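Local atomic coordinates of ferrous iron transport protein B (Legionella pneumophila, PDB entry 3IBY), a protein that probably transports ferrous iron across the bacterial inner membrane in a GTP-driven uptake system, this piece being its cytosolic part with the GTPase domain. Residues T16-A20 with A148-I154. Residues are numbered along the deposited sequence; the frame is centred on the assembly and turned at random.
Sequences TLFNA and AHKNIGI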
ATOM      1  N   THR A  16      -9.942   7.897  11.307  1.00 12.60           N
ATOM      2  CA  THR A  16      -9.484   8.857  12.287  1.00 12.34           C
ATOM      3  C   THR A  16      -8.344   9.703  11.735  1.00 11.89           C
ATOM      4  O   THR A  16      -8.323  10.900  11.959  1.00 11.75           O
ATOM      5  CB  THR A  16      -9.085   8.126  13.569  1.00 12.75           C
ATOM      6  OG1 THR A  16     -10.229   7.399  14.013  1.00 13.29           O
ATOM      7  CG2 THR A  16      -8.622   9.074  14.687  1.00 11.54           C
ATOM      8  N   LEU A  17      -7.404   9.113  10.996  1.00 11.54           N
ATOM      9  CA  LEU A  17      -6.301   9.933  10.427  1.00 10.90           C
ATOM     10  C   LEU A  17      -6.842  10.881   9.395  1.00 10.27           C
ATOM     11  O   LEU A  17      -6.474  12.053   9.332  1.00 10.26           O
ATOM     12  CB  LEU A  17      -5.204   9.078   9.827  1.00 10.32           C
ATOM     13  CG  LEU A  17      -4.095   9.945   9.216  1.00 11.00           C
ATOM     14  CD1 LEU A  17      -3.505  10.975  10.187  1.00  7.55           C
ATOM     15  CD2 LEU A  17      -3.041   9.008   8.697  1.00  9.59           C
ATOM     16  N   PHE A  18      -7.764  10.356   8.599  1.00 10.32           N
ATOM     17  CA  PHE A  18      -8.466  11.144   7.640  1.00  9.60           C
ATOM     18  C   PHE A  18      -9.076  12.337   8.292  1.00  8.84           C
ATOM     19  O   PHE A  18      -9.010  13.417   7.730  1.00  9.50           O
ATOM     20  CB  PHE A  18      -9.564  10.357   6.984  1.00 10.10           C
ATOM     21  CG  PHE A  18     -10.270  11.129   5.915  1.00 10.42           C
ATOM     22  CD1 PHE A  18      -9.635  11.358   4.685  1.00  9.06           C
ATOM     23  CD2 PHE A  18     -11.524  11.665   6.145  1.00 10.66           C
ATOM     24  CE1 PHE A  18     -10.268  12.076   3.665  1.00 11.19           C
ATOM     25  CE2 PHE A  18     -12.194  12.419   5.137  1.00 13.13           C
ATOM     26  CZ  PHE A  18     -11.578  12.614   3.882  1.00 12.23           C
ATOM     27  N   ASN A  19      -9.708  12.147   9.442  1.00  8.23           N
ATOM     28  CA  ASN A  19     -10.386  13.259  10.116  1.00  8.52           C
ATOM     29  C   ASN A  19      -9.363  14.261  10.691  1.00  8.44           C
ATOM     30  O   ASN A  19      -9.565  15.483  10.680  1.00  6.89           O
ATOM     31  CB  ASN A  19     -11.277  12.767  11.241  1.00  8.51           C
ATOM     32  CG  ASN A  19     -12.470  11.981  10.762  1.00  9.40           C
ATOM     33  OD1 ASN A  19     -12.951  12.138   9.653  1.00  8.91           O
ATOM     34  ND2 ASN A  19     -12.959  11.113  11.628  1.00 12.43           N
ATOM     35  N   ALA A  20      -8.273  13.709  11.195  1.00  8.45           N
ATOM     36  CA  ALA A  20      -7.259  14.478  11.806  1.00  9.12           C
ATOM     37  C   ALA A  20      -6.649  15.422  10.744  1.00 10.77           C
ATOM     38  O   ALA A  20      -6.423  16.611  11.005  1.00 11.35           O
ATOM     39  CB  ALA A  20      -6.229  13.552  12.377  1.00  9.22           C
ATOM     40  N   ALA A 148      -3.469   9.057  15.853  1.00 12.23           N
ATOM     41  CA  ALA A 148      -4.331   9.898  15.079  1.00 12.62           C
ATOM     42  C   ALA A 148      -5.433  10.356  15.990  1.00 13.04           C
ATOM     43  O   ALA A 148      -5.809  11.528  15.992  1.00 13.25           O
ATOM     44  CB  ALA A 148      -4.889   9.113  13.899  1.00 12.99           C
ATOM     45  N   HIS A 149      -5.953   9.413  16.771  1.00 13.29           N
ATOM     46  CA  HIS A 149      -7.034   9.701  17.745  1.00 13.27           C
ATOM     47  C   HIS A 149      -6.696  10.825  18.743  1.00 12.79           C
ATOM     48  O   HIS A 149      -7.579  11.397  19.358  1.00 12.74           O
ATOM     49  CB  HIS A 149      -7.488   8.405  18.480  1.00 12.83           C
ATOM     50  CG  HIS A 149      -6.369   7.623  19.097  1.00 12.73           C
ATOM     51  ND1 HIS A 149      -5.272   7.195  18.384  1.00 12.57           N
ATOM     52  CD2 HIS A 149      -6.183   7.185  20.364  1.00 12.57           C
ATOM     53  CE1 HIS A 149      -4.458   6.535  19.186  1.00 11.78           C
ATOM     54  NE2 HIS A 149      -4.978   6.529  20.399  1.00  9.33           N
ATOM     55  N   LYS A 150      -5.415  11.119  18.894  1.00 13.02           N
ATOM     56  CA  LYS A 150      -4.947  12.093  19.857  1.00 13.08           C
ATOM     57  C   LYS A 150      -4.142  13.205  19.188  1.00 13.48           C
ATOM     58  O   LYS A 150      -3.577  14.047  19.859  1.00 14.15           O
ATOM     59  CB  LYS A 150      -4.118  11.366  20.917  1.00 12.99           C
ATOM     60  CG  LYS A 150      -4.946  10.488  21.861  1.00 11.97           C
ATOM     61  CD  LYS A 150      -4.094   9.449  22.620  1.00 10.93           C
ATOM     62  CE  LYS A 150      -3.018  10.073  23.449  1.00  9.88           C
ATOM     63  NZ  LYS A 150      -2.344   9.096  24.334  1.00  8.37           N
ATOM     64  N   ASN A 151      -4.114  13.215  17.855  1.00 14.18           N
ATOM     65  CA  ASN A 151      -3.375  14.213  17.063  1.00 14.24           C
ATOM     66  C   ASN A 151      -1.859  14.228  17.247  1.00 14.05           C
ATOM     67  O   ASN A 151      -1.191  15.164  16.830  1.00 14.02           O
ATOM     68  CB  ASN A 151      -3.955  15.600  17.292  1.00 14.51           C
ATOM     69  CG  ASN A 151      -4.890  16.008  16.183  1.00 16.54           C
ATOM     70  OD1 ASN A 151      -4.444  16.292  15.057  1.00 18.37           O
ATOM     71  ND2 ASN A 151      -6.199  16.031  16.478  1.00 16.22           N
ATOM     72  N   ILE A 152      -1.305  13.171  17.827  1.00 13.67           N
ATOM     73  CA  ILE A 152       0.110  13.157  18.087  1.00 13.56           C
ATOM     74  C   ILE A 152       0.749  12.644  16.816  1.00 13.36           C
ATOM     75  O   ILE A 152       0.350  11.614  16.293  1.00 13.76           O
ATOM     76  CB  ILE A 152       0.442  12.308  19.334  1.00 13.78           C
ATOM     77  CG1 ILE A 152      -0.215  12.962  20.577  1.00 14.21           C
ATOM     78  CG2 ILE A 152       1.985  12.161  19.516  1.00 13.29           C
ATOM     79  CD1 ILE A 152      -0.119  12.148  21.912  1.00 12.95           C
ATOM     80  N   GLY A 153       1.710  13.384  16.286  1.00 12.75           N
ATOM     81  CA  GLY A 153       2.429  12.949  15.094  1.00 12.44           C
ATOM     82  C   GLY A 153       1.954  13.560  13.781  1.00 12.61           C
ATOM     83  O   GLY A 153       2.720  13.603  12.794  1.00 13.18           O
ATOM     84  N   ILE A 154       0.711  14.036  13.762  1.00 11.59           N
ATOM     85  CA  ILE A 154       0.128  14.659  12.584  1.00 10.95           C
ATOM     86  C   ILE A 154       1.014  15.735  11.972  1.00 10.50           C
ATOM     87  O   ILE A 154       1.140  15.825  10.771  1.00 10.40           O
ATOM     88  CB  ILE A 154      -1.275  15.266  12.913  1.00 11.04           C
ATOM     89  CG1 ILE A 154      -2.403  14.215  12.836  1.00 10.66           C
ATOM     90  CG2 ILE A 154      -1.615  16.421  11.955  1.00 11.19           C
ATOM     91  CD1 ILE A 154      -1.976  12.734  12.654  1.00 10.43           C
TER
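Ala148, one of the residues predicted to bind GTP, sets its lone methyl against the backbone of helix 14-22: its CB rests 3.8 Å from Leu17 CA and equally near Thr16 CG2. No hydrogen bond joins residues 16-20 to residues 148-154; aliphatic carbons make the contact, in part against backbone atoms of the loop. Thr16 brings its methyl rather than its hydroxyl to the loop. With CG2 anti to the backbone N and OG1 beside that N (chi1 -58°), CG2 reaches the 3-10 turn and lies 3.4 Å from His149 N. Leu17 comes in alongside, and its CD1 touches Ile154 CD1 at 3.4 Å as the side chains pass each other in opposite directions. One turn on from Thr16, Ala20 CB lies 3.9 Å from Ile154 CG1 and also borders Asn151 OD1. The loop keeps its own shape: Asn151 N donates to Ala148 O (3.0 Å), Asn151 and Ile152 form a G1 beta bulge facing Gln147, and Gly153 sits at the N-cap position of helix 154-162, whose first residue, Ile154, points toward helix 14-22. The contact thus joins the helix that follows the P-loop to the loop after edge strand 143-145, which matches the G5 loop of P-loop GTPases. Beyond it, Leu17 also packs on Leu6 and Ile146. Ala148 N donates a hydrogen bond to Asn118 OD1, and the imidazole of His149 turns from helix 14-22 to hydrogen-bond through NE2 to Asp121 OD2; Asn118-Asp121 occupy the place of the NKxD motif, which in relatives reads the guanine base. Between the two segments the contact is therefore van der Waals packing, while directional bonds tie Ala148 and His149 to the predicted GTP-binding residues 118-121.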